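Local structure of ricin B-like lectin (Macrolepiota procera, 4IZX) at residues T13-G18 with E91-A96; T19-S24 with K29-Y34; Y34-H37 with Q42-T45; A52-S57 with G61-I66. The protein is a beta-trefoil lectin that binds galactose-containing glycans such as lactose, holding the galactose unit in a site beside a beta hairpin. All blocks are in the same frame, centred on the assembly; numbering follows the deposited sequence.

Contact 1: T13-G18 with E91-A96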
loop_
_atom_site.group_PDB
_atom_site.type_symbol
_atom_site.label_atom_id
_atom_site.label_comp_id
_atom_site.label_asym_id
_atom_site.label_seq_id
_atom_site.Cartn_x
_atom_site.Cartn_y
_atom_site.Cartn_z
ATOM N N THR A 13 7.385 1.780 0.620
ATOM C CA THR A 13 7.980 2.207 1.882
ATOM C C THR A 13 7.268 3.469 2.369
ATOM O O THR A 13 7.106 4.427 1.633
ATOM C CB THR A 13 9.470 2.500 1.738
ATOM O OG1 THR A 13 10.115 1.350 1.191
ATOM C CG2 THR A 13 10.098 2.803 3.072
ATOM N N ASN A 14 6.875 3.504 3.643
ATOM C CA ASN A 14 6.240 4.698 4.196
ATOM C C ASN A 14 7.267 5.802 4.368
ATOM O O ASN A 14 8.314 5.585 4.990
ATOM C CB ASN A 14 5.608 4.362 5.527
ATOM C CG ASN A 14 4.668 5.447 6.004
ATOM O OD1 ASN A 14 5.048 6.321 6.788
ATOM N ND2 ASN A 14 3.447 5.423 5.462
ATOM N N VAL A 15 6.961 6.997 3.886
ATOM C CA VAL A 15 7.915 8.111 3.976
ATOM C C VAL A 15 8.166 8.516 5.415
ATOM O O VAL A 15 9.297 8.865 5.772
ATOM C CB VAL A 15 7.411 9.293 3.139
ATOM C CG1 VAL A 15 8.192 10.578 3.408
ATOM C CG2 VAL A 15 7.504 8.974 1.648
ATOM N N LYS A 16 7.133 8.503 6.257
ATOM C CA LYS A 16 7.301 8.892 7.653
ATOM C C LYS A 16 8.045 7.828 8.434
ATOM O O LYS A 16 8.998 8.135 9.151
ATOM C CB LYS A 16 5.949 9.213 8.295
ATOM C CG LYS A 16 6.135 9.630 9.746
ATOM C CD LYS A 16 5.026 10.365 10.355
ATOM C CE LYS A 16 5.426 10.907 11.720
ATOM N NZ LYS A 16 4.162 11.105 12.458
ATOM N N ALA A 17 7.613 6.568 8.339
ATOM C CA ALA A 17 8.081 5.525 9.243
ATOM C C ALA A 17 9.303 4.762 8.751
ATOM O O ALA A 17 10.037 4.219 9.571
ATOM C CB ALA A 17 6.967 4.537 9.505
ATOM N N GLY A 18 9.434 4.587 7.434
ATOM C CA GLY A 18 10.501 3.775 6.900
ATOM C C GLY A 18 10.215 2.290 6.836
ATOM O O GLY A 18 11.057 1.543 6.338
ATOM N N GLU A 91 1.531 15.697 -4.074
ATOM C CA GLU A 91 1.585 17.051 -4.606
ATOM C C GLU A 91 2.800 17.781 -4.067
ATOM O O GLU A 91 3.390 18.598 -4.772
ATOM C CB GLU A 91 0.307 17.817 -4.259
ATOM C CG GLU A 91 0.283 19.252 -4.769
ATOM C CD GLU A 91 -1.122 19.846 -4.822
ATOM O OE1 GLU A 91 -2.091 19.164 -4.411
ATOM O OE2 GLU A 91 -1.264 20.999 -5.291
ATOM N N ALA A 92 3.143 17.564 -2.794
ATOM C CA ALA A 92 4.251 18.287 -2.148
ATOM C C ALA A 92 5.600 17.649 -2.469
ATOM O O ALA A 92 6.595 18.342 -2.682
ATOM C CB ALA A 92 4.020 18.374 -0.644
ATOM N N ASN A 93 5.644 16.324 -2.419
ATOM C CA ASN A 93 6.867 15.521 -2.586
ATOM C C ASN A 93 6.765 14.662 -3.845
ATOM O O ASN A 93 6.203 13.587 -3.809
ATOM C CB ASN A 93 7.044 14.625 -1.349
ATOM C CG ASN A 93 8.245 13.730 -1.457
ATOM O OD1 ASN A 93 9.115 13.928 -2.310
ATOM N ND2 ASN A 93 8.357 12.763 -0.523
ATOM N N GLU A 94 7.354 15.117 -4.943
ATOM C CA GLU A 94 7.264 14.442 -6.218
ATOM C C GLU A 94 7.957 13.058 -6.224
ATOM O O GLU A 94 7.801 12.303 -7.161
ATOM C CB GLU A 94 7.850 15.336 -7.311
ATOM C CG GLU A 94 9.356 15.522 -7.187
ATOM C CD GLU A 94 9.995 16.360 -8.269
ATOM O OE1 GLU A 94 9.377 17.341 -8.703
ATOM O OE2 GLU A 94 11.143 16.049 -8.637
ATOM N N ASN A 95 8.744 12.754 -5.200
ATOM C CA ASN A 95 9.404 11.463 -5.128
ATOM C C ASN A 95 8.498 10.356 -4.570
ATOM O O ASN A 95 8.903 9.214 -4.506
ATOM C CB ASN A 95 10.636 11.585 -4.224
ATOM C CG ASN A 95 11.502 12.748 -4.584
ATOM O OD1 ASN A 95 11.612 13.774 -3.862
ATOM N ND2 ASN A 95 12.134 12.609 -5.720
ATOM N N ALA A 96 7.372 10.744 -4.035
ATOM C CA ALA A 96 6.503 9.849 -3.327
ATOM C C ALA A 96 5.127 9.794 -3.958
ATOM O O ALA A 96 4.788 10.614 -4.806
ATOM C CB ALA A 96 6.414 10.256 -1.853
#
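Val15 and Ala96 meet through single methyl groups: CG2 of Val15 lies 3.9 Å from CB of Ala96, and this is the one apolar touch between residues 13-18 and 91-96. Asn93 borders the same methyl, its ND2 standing 4.4 Å from Val15 CG2, which is a loose van der Waals approach. The contact is small, about 76 Å² over both sides, and small aliphatic groups suit it, since neither has a polar end to satisfy. Val15 holds CG1 anti to its backbone N (chi1 168°); the other branch, CG2, lies beside that N and is the one that reaches Ala96.

Behind this first shell, in each loop an asparagine side chain bonds back to the chain that follows it. Where strand 9-14 ends, Asn14 OD1 accepts from Ala17 N at 3.0 Å, with the donor in the carbonyl plane and on a lone pair, and more weakly from Lys16 N. This Asx motif accompanies a helical bend at residues 15-17, closed by a bond of 2.9 Å from Gly18 N to Asn14 O. Glycine fits that last position because at its backbone angles (phi 85°) a side chain would collide with the carbonyl O of Ala17. Asn14 ND2 turns to His132 O, so both ends of the amide are used.

On the other side, Asn93 OD1 accepts from Asn95 N at 3.1 Å, the donor standing well above the carbonyl plane. Ala96 N bonds to Asn93 O, and Ala96 also has a backbone bond with Asp90. The arrangement is two loops of a beta-trefoil touching at their sides, the second an Asx turn combined with a type I beta turn between strands 86-89 and 97-100.

Contact 2: T19-S24 with K29-Y34. With GAL (beta-D-galactopyranose), chain B.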
loop_
_atom_site.group_PDB
_atom_site.type_symbol
_atom_site.label_atom_id
_atom_site.label_comp_id
_atom_site.label_asym_id
_atom_site.label_seq_id
_atom_site.Cartn_x
_atom_site.Cartn_y
_atom_site.Cartn_z
ATOM N N THR A 19 9.107 1.844 7.389
ATOM C CA THR A 19 8.642 0.493 7.269
ATOM C C THR A 19 7.887 0.327 5.947
ATOM O O THR A 19 7.519 1.299 5.309
ATOM C CB THR A 19 7.798 0.124 8.487
ATOM O OG1 THR A 19 6.732 1.067 8.577
ATOM C CG2 THR A 19 8.640 0.131 9.781
ATOM N N VAL A 20 7.705 -0.926 5.528
ATOM C CA VAL A 20 7.109 -1.243 4.242
ATOM C C VAL A 20 5.760 -1.916 4.394
ATOM O O VAL A 20 5.436 -2.495 5.450
ATOM C CB VAL A 20 8.031 -2.107 3.369
ATOM C CG1 VAL A 20 9.376 -1.446 3.168
ATOM C CG2 VAL A 20 8.179 -3.515 3.913
ATOM N N ILE A 21 4.980 -1.894 3.316
ATOM C CA ILE A 21 3.711 -2.601 3.245
ATOM C C ILE A 21 3.974 -4.097 3.172
ATOM O O ILE A 21 4.623 -4.582 2.218
ATOM C CB ILE A 21 2.859 -2.119 2.056
ATOM C CG1 ILE A 21 2.606 -0.612 2.165
ATOM C CG2 ILE A 21 1.601 -2.934 1.930
ATOM C CD1 ILE A 21 1.620 -0.068 1.153
ATOM N N ASP A 22 3.448 -4.825 4.146
ATOM C CA ASP A 22 3.783 -6.223 4.404
ATOM C C ASP A 22 2.479 -6.995 4.600
ATOM O O ASP A 22 1.592 -6.592 5.336
ATOM C CB ASP A 22 4.713 -6.197 5.635
ATOM C CG ASP A 22 5.081 -7.556 6.233
ATOM O OD1 ASP A 22 4.148 -8.355 6.489
ATOM O OD2 ASP A 22 6.302 -7.750 6.513
ATOM N N LEU A 23 2.368 -8.119 3.888
ATOM C CA LEU A 23 1.291 -9.063 4.073
ATOM C C LEU A 23 1.660 -9.939 5.258
ATOM O O LEU A 23 2.575 -10.759 5.204
ATOM C CB LEU A 23 1.066 -9.895 2.833
ATOM C CG LEU A 23 0.001 -10.981 2.947
ATOM C CD1 LEU A 23 -1.326 -10.421 3.392
ATOM C CD2 LEU A 23 -0.161 -11.711 1.642
ATOM N N SER A 24 0.983 -9.740 6.385
ATOM C CA SER A 24 1.361 -10.361 7.651
ATOM C C SER A 24 1.572 -11.855 7.526
ATOM O O SER A 24 0.672 -12.594 7.085
ATOM C CB SER A 24 0.254 -10.125 8.675
ATOM O OG SER A 24 0.583 -10.804 9.864
ATOM N N LYS A 29 -3.205 -12.367 5.764
ATOM C CA LYS A 29 -4.347 -11.554 5.406
ATOM C C LYS A 29 -4.219 -10.061 5.743
ATOM O O LYS A 29 -4.557 -9.197 4.970
ATOM C CB LYS A 29 -5.640 -12.114 6.032
ATOM C CG LYS A 29 -6.849 -11.273 5.752
ATOM C CD LYS A 29 -7.890 -11.905 4.887
ATOM C CE LYS A 29 -9.125 -11.006 4.758
ATOM N NZ LYS A 29 -9.711 -10.937 3.359
ATOM N N SER A 30 -3.767 -9.768 6.942
ATOM C CA SER A 30 -3.688 -8.385 7.400
ATOM C C SER A 30 -2.521 -7.667 6.757
ATOM O O SER A 30 -1.420 -8.209 6.646
ATOM C CB SER A 30 -3.563 -8.361 8.922
ATOM O OG SER A 30 -4.677 -8.945 9.571
ATOM N N ILE A 31 -2.741 -6.409 6.405
ATOM C CA ILE A 31 -1.700 -5.582 5.827
ATOM C C ILE A 31 -1.131 -4.641 6.861
ATOM O O ILE A 31 -1.887 -3.898 7.514
ATOM C CB ILE A 31 -2.221 -4.793 4.609
ATOM C CG1 ILE A 31 -2.836 -5.702 3.543
ATOM C CG2 ILE A 31 -1.119 -3.919 4.023
ATOM C CD1 ILE A 31 -1.908 -6.734 2.940
ATOM N N ILE A 32 0.184 -4.721 7.071
ATOM C CA ILE A 32 0.845 -4.048 8.159
ATOM C C ILE A 32 2.081 -3.311 7.662
ATOM O O ILE A 32 2.609 -3.599 6.577
ATOM C CB ILE A 32 1.251 -5.064 9.259
ATOM C CG1 ILE A 32 2.205 -6.130 8.683
ATOM C CG2 ILE A 32 0.018 -5.705 9.878
ATOM C CD1 ILE A 32 2.796 -7.088 9.709
ATOM N N GLY A 33 2.582 -2.398 8.476
ATOM C CA GLY A 33 3.918 -1.860 8.295
ATOM C C GLY A 33 4.937 -2.704 9.003
ATOM O O GLY A 33 4.733 -3.068 10.167
ATOM N N TYR A 34 6.069 -3.005 8.357
ATOM C CA TYR A 34 7.059 -3.876 8.939
ATOM C C TYR A 34 8.414 -3.526 8.385
ATOM O O TYR A 34 8.528 -3.139 7.214
ATOM C CB TYR A 34 6.705 -5.349 8.620
ATOM C CG TYR A 34 7.284 -6.381 9.582
ATOM C CD1 TYR A 34 6.613 -6.718 10.759
ATOM C CD2 TYR A 34 8.439 -7.052 9.282
ATOM C CE1 TYR A 34 7.071 -7.718 11.590
ATOM C CE2 TYR A 34 8.936 -8.032 10.108
ATOM C CZ TYR A 34 8.246 -8.361 11.274
ATOM O OH TYR A 34 8.696 -9.418 12.050
HETATM C C1 GAL B . 6.466 -12.701 9.729
HETATM C C2 GAL B . 6.901 -12.108 8.425
HETATM C C3 GAL B . 7.002 -10.588 8.548
HETATM C C4 GAL B . 5.705 -10.017 9.134
HETATM C C5 GAL B . 5.412 -10.731 10.434
HETATM C C6 GAL B . 4.137 -10.235 11.115
HETATM O O2 GAL B . 8.172 -12.622 8.083
HETATM O O3 GAL B . 7.278 -10.054 7.253
HETATM O O4 GAL B . 4.607 -10.232 8.223
HETATM O O5 GAL B . 5.249 -12.130 10.205
HETATM O O6 GAL B . 3.968 -10.913 12.375
#
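Asp22 and Tyr34 project side by side from neighbouring strands, their carboxylate and ring planes 48° apart, and together they receive the galactose. Asp22 starts with CB 3.7 Å from Tyr34 CB and also against the carbonyl O of Ile32. CG is anti to the backbone N (chi1 173°), which carries the carboxylate off the sheet toward the sugar. There the two oxygens divide the work: OD1 accepts from O4 of the galactose at 2.6 Å, and OD2 accepts from O3, also at 2.6 Å. An aspartate suits this place because its paired oxygens match two adjacent hydroxyls. OD2 accepts a further bond from Gln42 NE2, which helps to fix the rotation of the carboxylate. It also lies close to Tyr34 CB.

The tyrosine supplies the apolar half of the site. Galactose C4 sits 3.5 Å above the ring plane, over its centre, while C3 and C5 pass over the CE2 and CE1 sides. Ile32 CD1 adds a methyl 3.7 Å from C6. His37, Gly25 and Asn41 complete the polar grip on the sugar.

Below, the strands pair through backbone bonds: Val20 with Tyr34 and Asp22 with Ile32 are hydrogen-bonded pairs, and Ser24 N to Ser30 O extends the ladder. On the face away from the sugar, Ile21 CG2 packs on Ile31 CG2 at 3.6 Å and Leu23 CD1 on Ile31 CD1. Gly33, opposite Ile21 in a non-hydrogen-bonded pair, suits its place because a CB would press on Thr19 OG1. An antiparallel hairpin bearing an aspartate and a stacking aromatic is characteristic of the galactose site of ricin B-type beta-trefoil lectins.

Contact 3: Y34-H37 with Q42-T45. With GAL (beta-D-galactopyranose), chain B.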
loop_
_atom_site.group_PDB
_atom_site.type_symbol
_atom_site.label_atom_id
_atom_site.label_comp_id
_atom_site.label_asym_id
_atom_site.label_seq_id
_atom_site.Cartn_x
_atom_site.Cartn_y
_atom_site.Cartn_z
ATOM N N TYR A 34 6.069 -3.005 8.357
ATOM C CA TYR A 34 7.059 -3.876 8.939
ATOM C C TYR A 34 8.414 -3.526 8.385
ATOM O O TYR A 34 8.528 -3.139 7.214
ATOM C CB TYR A 34 6.705 -5.349 8.620
ATOM C CG TYR A 34 7.284 -6.381 9.582
ATOM C CD1 TYR A 34 6.613 -6.718 10.759
ATOM C CD2 TYR A 34 8.439 -7.052 9.282
ATOM C CE1 TYR A 34 7.071 -7.718 11.590
ATOM C CE2 TYR A 34 8.936 -8.032 10.108
ATOM C CZ TYR A 34 8.246 -8.361 11.274
ATOM O OH TYR A 34 8.696 -9.418 12.050
ATOM N N PRO A 35 9.495 -3.696 9.163
ATOM C CA PRO A 35 10.836 -3.467 8.591
ATOM C C PRO A 35 11.095 -4.371 7.384
ATOM O O PRO A 35 10.744 -5.534 7.391
ATOM C CB PRO A 35 11.772 -3.755 9.765
ATOM C CG PRO A 35 10.944 -3.408 10.980
ATOM C CD PRO A 35 9.551 -3.920 10.620
ATOM N N TYR A 36 11.754 -3.828 6.361
ATOM C CA TYR A 36 12.012 -4.572 5.144
ATOM C C TYR A 36 13.103 -5.602 5.326
ATOM O O TYR A 36 14.245 -5.261 5.658
ATOM C CB TYR A 36 12.423 -3.615 4.009
ATOM C CG TYR A 36 12.539 -4.287 2.672
ATOM C CD1 TYR A 36 11.441 -4.902 2.108
ATOM C CD2 TYR A 36 13.749 -4.294 1.966
ATOM C CE1 TYR A 36 11.533 -5.508 0.864
ATOM C CE2 TYR A 36 13.838 -4.904 0.743
ATOM C CZ TYR A 36 12.735 -5.519 0.187
ATOM O OH TYR A 36 12.739 -6.150 -1.051
ATOM N N HIS A 37 12.796 -6.849 5.004
ATOM C CA HIS A 37 13.755 -7.939 5.036
ATOM C C HIS A 37 13.821 -8.670 3.692
ATOM O O HIS A 37 14.377 -9.739 3.642
ATOM C CB HIS A 37 13.475 -8.911 6.190
ATOM C CG HIS A 37 12.092 -9.444 6.205
ATOM N ND1 HIS A 37 11.711 -10.505 5.432
ATOM C CD2 HIS A 37 11.036 -9.139 6.974
ATOM C CE1 HIS A 37 10.433 -10.744 5.655
ATOM N NE2 HIS A 37 9.994 -9.928 6.583
ATOM N N GLN A 42 6.566 -8.831 1.221
ATOM C CA GLN A 42 6.845 -7.406 1.239
ATOM C C GLN A 42 7.041 -6.884 -0.192
ATOM O O GLN A 42 7.533 -5.770 -0.373
ATOM C CB GLN A 42 8.049 -7.133 2.083
ATOM C CG GLN A 42 7.964 -7.726 3.474
ATOM C CD GLN A 42 9.122 -7.321 4.345
ATOM O OE1 GLN A 42 10.277 -7.428 3.940
ATOM N NE2 GLN A 42 8.836 -6.880 5.550
ATOM N N GLN A 43 6.661 -7.679 -1.199
ATOM C CA GLN A 43 6.810 -7.369 -2.588
ATOM C C GLN A 43 5.472 -7.470 -3.277
ATOM O O GLN A 43 4.712 -8.411 -3.047
ATOM C CB GLN A 43 7.860 -8.294 -3.226
ATOM C CG GLN A 43 9.228 -8.158 -2.585
ATOM C CD GLN A 43 10.295 -9.038 -3.178
ATOM O OE1 GLN A 43 11.182 -9.565 -2.461
ATOM N NE2 GLN A 43 10.281 -9.153 -4.471
ATOM N N TRP A 44 5.211 -6.542 -4.194
ATOM C CA TRP A 44 3.904 -6.336 -4.804
ATOM C C TRP A 44 4.078 -6.158 -6.294
ATOM O O TRP A 44 4.802 -5.256 -6.744
ATOM C CB TRP A 44 3.227 -5.102 -4.177
ATOM C CG TRP A 44 3.029 -5.284 -2.703
ATOM C CD1 TRP A 44 3.870 -4.860 -1.719
ATOM C CD2 TRP A 44 1.965 -6.011 -2.059
ATOM N NE1 TRP A 44 3.412 -5.284 -0.502
ATOM C CE2 TRP A 44 2.245 -5.994 -0.676
ATOM C CE3 TRP A 44 0.845 -6.702 -2.508
ATOM C CZ2 TRP A 44 1.421 -6.627 0.248
ATOM C CZ3 TRP A 44 0.017 -7.309 -1.589
ATOM C CH2 TRP A 44 0.316 -7.284 -0.237
ATOM N N THR A 45 3.456 -7.043 -7.069
ATOM C CA THR A 45 3.536 -7.031 -8.512
ATOM C C THR A 45 2.401 -6.164 -9.028
ATOM O O THR A 45 1.221 -6.399 -8.774
ATOM C CB THR A 45 3.480 -8.451 -9.101
ATOM O OG1 THR A 45 4.419 -9.302 -8.486
ATOM C CG2 THR A 45 3.565 -8.426 -10.588
HETATM C C1 GAL B . 6.466 -12.701 9.729
HETATM C C2 GAL B . 6.901 -12.108 8.425
HETATM C C3 GAL B . 7.002 -10.588 8.548
HETATM C C4 GAL B . 5.705 -10.017 9.134
HETATM C C5 GAL B . 5.412 -10.731 10.434
HETATM C C6 GAL B . 4.137 -10.235 11.115
HETATM O O2 GAL B . 8.172 -12.622 8.083
HETATM O O3 GAL B . 7.278 -10.054 7.253
HETATM O O4 GAL B . 4.607 -10.232 8.223
HETATM O O5 GAL B . 5.249 -12.130 10.205
HETATM O O6 GAL B . 3.968 -10.913 12.375
#
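The side-chain oxygen of Gln42 is held by His37 N, which donates to OE1 at 2.8 Å, in the carbonyl plane and on a lone pair; Gly39 N adds a weak bond to the same atom. At the other end of the amide, Gln42 NE2 donates to Pro35 O at 3.0 Å, with the acceptor close to the amide plane, and also to Asp22 OD2. Glutamine suits this buried place, since its extended chain carries a donor and an acceptor to a loop whose backbone offers both.

The amide also serves as a platform. The His37 ring stacks on it with planes 28° apart, OE1 lying 3.4 Å above the ring plane and over its centre. His37 CG lies between backbone N and carbonyl carbon (chi1 54°), a turn that folds the imidazole back over the amide. Its NE2 then points at the sugar and donates to galactose O3 at 2.8 Å, nearly straight. The Tyr36 ring runs almost parallel to the amide, 13° apart, with CD1 3.3 Å from OE1, while its hydroxyl bonds to Pro140 OXT. In this ricin B-type beta-trefoil galactose site, Gln42 is the second-shell residue that probably helps to position His37 and Asp22, both bonded to O3.

Contact 4: A52-S57 with G61-I66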
loop_
_atom_site.group_PDB
_atom_site.type_symbol
_atom_site.label_atom_id
_atom_site.label_comp_id
_atom_site.label_asym_id
_atom_site.label_seq_id
_atom_site.Cartn_x
_atom_site.Cartn_y
_atom_site.Cartn_z
ATOM N N ALA A 52 -6.539 1.504 -14.066
ATOM C CA ALA A 52 -6.149 1.592 -12.672
ATOM C C ALA A 52 -5.092 0.525 -12.421
ATOM O O ALA A 52 -4.729 -0.211 -13.329
ATOM C CB ALA A 52 -7.354 1.392 -11.751
ATOM N N TRP A 53 -4.631 0.447 -11.175
ATOM C CA TRP A 53 -3.558 -0.453 -10.783
ATOM C C TRP A 53 -4.070 -1.522 -9.850
ATOM O O TRP A 53 -4.845 -1.245 -8.914
ATOM C CB TRP A 53 -2.449 0.299 -10.060
ATOM C CG TRP A 53 -1.766 1.323 -10.873
ATOM C CD1 TRP A 53 -2.084 2.655 -10.969
ATOM C CD2 TRP A 53 -0.620 1.136 -11.724
ATOM N NE1 TRP A 53 -1.210 3.298 -11.818
ATOM C CE2 TRP A 53 -0.301 2.391 -12.283
ATOM C CE3 TRP A 53 0.161 0.031 -12.060
ATOM C CZ2 TRP A 53 0.777 2.568 -13.100
ATOM C CZ3 TRP A 53 1.233 0.213 -12.903
ATOM C CH2 TRP A 53 1.516 1.463 -13.400
ATOM N N THR A 54 -3.606 -2.751 -10.033
ATOM C CA THR A 54 -3.794 -3.816 -9.052
ATOM C C THR A 54 -2.424 -4.204 -8.526
ATOM O O THR A 54 -1.418 -4.129 -9.250
ATOM C CB THR A 54 -4.586 -5.010 -9.613
ATOM O OG1 THR A 54 -3.769 -5.654 -10.590
ATOM C CG2 THR A 54 -5.903 -4.553 -10.203
ATOM N N LEU A 55 -2.406 -4.650 -7.278
ATOM C CA LEU A 55 -1.158 -4.990 -6.572
ATOM C C LEU A 55 -1.252 -6.430 -6.060
ATOM O O LEU A 55 -2.066 -6.721 -5.189
ATOM C CB LEU A 55 -0.890 -4.044 -5.401
ATOM C CG LEU A 55 -0.126 -2.758 -5.749
ATOM C CD1 LEU A 55 -0.859 -1.909 -6.753
ATOM C CD2 LEU A 55 0.165 -1.934 -4.546
ATOM N N ARG A 56 -0.463 -7.319 -6.652
ATOM C CA ARG A 56 -0.536 -8.737 -6.335
ATOM C C ARG A 56 0.634 -9.163 -5.466
ATOM O O ARG A 56 1.791 -8.895 -5.788
ATOM C CB ARG A 56 -0.569 -9.572 -7.617
ATOM C CG ARG A 56 -0.715 -11.067 -7.381
ATOM C CD ARG A 56 -0.371 -11.859 -8.633
ATOM N NE ARG A 56 -1.442 -12.777 -9.009
ATOM C CZ ARG A 56 -1.361 -14.100 -8.910
ATOM N NH1 ARG A 56 -0.255 -14.665 -8.444
ATOM N NH2 ARG A 56 -2.385 -14.859 -9.275
ATOM N N SER A 57 0.326 -9.830 -4.360
ATOM C CA SER A 57 1.351 -10.283 -3.452
ATOM C C SER A 57 2.256 -11.298 -4.121
ATOM O O SER A 57 1.780 -12.323 -4.625
ATOM C CB SER A 57 0.718 -10.925 -2.243
ATOM O OG SER A 57 1.670 -11.638 -1.482
ATOM N N GLY A 61 -0.095 -14.472 -3.918
ATOM C CA GLY A 61 -0.960 -14.327 -5.089
ATOM C C GLY A 61 -2.319 -13.696 -4.828
ATOM O O GLY A 61 -3.104 -13.528 -5.769
ATOM N N SER A 62 -2.616 -13.360 -3.589
ATOM C CA SER A 62 -3.714 -12.479 -3.251
ATOM C C SER A 62 -3.402 -11.060 -3.684
ATOM O O SER A 62 -2.251 -10.739 -3.973
ATOM C CB SER A 62 -4.002 -12.512 -1.724
ATOM O OG SER A 62 -4.347 -13.793 -1.274
ATOM N N TYR A 63 -4.419 -10.200 -3.657
ATOM C CA TYR A 63 -4.269 -8.812 -4.048
ATOM C C TYR A 63 -4.427 -7.901 -2.847
ATOM O O TYR A 63 -5.130 -8.189 -1.889
ATOM C CB TYR A 63 -5.282 -8.431 -5.135
ATOM C CG TYR A 63 -5.054 -9.160 -6.433
ATOM C CD1 TYR A 63 -5.607 -10.412 -6.637
ATOM C CD2 TYR A 63 -4.252 -8.633 -7.419
ATOM C CE1 TYR A 63 -5.367 -11.115 -7.819
ATOM C CE2 TYR A 63 -4.004 -9.305 -8.608
ATOM C CZ TYR A 63 -4.547 -10.561 -8.817
ATOM O OH TYR A 63 -4.302 -11.222 -10.000
ATOM N N LEU A 64 -3.794 -6.741 -2.925
ATOM C CA LEU A 64 -3.988 -5.712 -1.911
ATOM C C LEU A 64 -5.375 -5.110 -2.088
ATOM O O LEU A 64 -5.700 -4.539 -3.146
ATOM C CB LEU A 64 -2.933 -4.629 -2.103
ATOM C CG LEU A 64 -2.834 -3.613 -0.994
ATOM C CD1 LEU A 64 -2.129 -4.255 0.201
ATOM C CD2 LEU A 64 -2.090 -2.370 -1.423
ATOM N N GLY A 65 -6.221 -5.232 -1.060
ATOM C CA GLY A 65 -7.583 -4.724 -1.091
ATOM C C GLY A 65 -8.001 -4.218 0.285
ATOM O O GLY A 65 -7.170 -3.866 1.120
ATOM N N ILE A 66 -9.314 -4.088 0.464
ATOM C CA ILE A 66 -9.851 -3.491 1.696
ATOM C C ILE A 66 -10.924 -4.293 2.367
ATOM O O ILE A 66 -11.603 -5.103 1.731
ATOM C CB ILE A 66 -10.392 -2.071 1.448
ATOM C CG1 ILE A 66 -11.498 -1.981 0.377
ATOM C CG2 ILE A 66 -9.226 -1.195 1.048
ATOM C CD1 ILE A 66 -12.079 -0.591 0.300
HETATM O O HOH W 1 -4.958 -4.891 -5.856
#
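Gly61, in the turn before strand 63-66, donates from N to Ser57 O at 2.9 Å, and its peptide lies against the face of the Arg56 guanidinium, with Gly61 O 3.6 Å above the plane. Glycine suits the site, for phi is positive (80°) and a CB would crowd Arg56 NH1. Ser62 continues with its carbonyl O, which accepts from Ser57 N at 2.8 Å. Together these bonds close the short connection between strands 53-57 and 63-66 of the beta-trefoil, whose N-to-C directions are 116° apart and which share a single bridge, Arg56 to Tyr63, before separating into different sheets.

The stem of Arg56 lies over the Tyr63 ring, CG 4.3 Å from its centroid in a CH-pi contact, while the guanidinium stands nearly perpendicular to the ring and gives a weak bond from NE to Tyr63 OH at 3.4 Å. A long chain with an apolar stem and a polar end suits such a partly exposed aromatic. Leu64 turns inward: its N donates to Leu55 O at 2.8 Å, and its CD2 packs on Leu55 CD2 at 3.9 Å, the two side chains pointing the same way. As the strands diverge, a water accepts from Leu55 N and also lies within hydrogen-bonding distance of Leu64 O, which accepts from Trp85 NE1.

In the fold
Along the chain contact 1 spans the others: residues 13-18 precede them and 91-96 follow, while contacts 2, 3 and 4 come in turn between. Contacts 2 and 3 are closest, their centres about 7 Å apart; they share Tyr34, and both touch the galactose, so hairpin and following loop form much of one binding site. Contacts 3 and 4 have centres about 14 Å apart and are joined by the pairing of strands 44-48 and 53-57, in the sheet that also includes strand 9-14 of contact 1. Contacts 1 and 4, about 20 Å apart between centres, lie on opposite sides of the chain's centre and join other parts of the same beta-trefoil, away from the sugar.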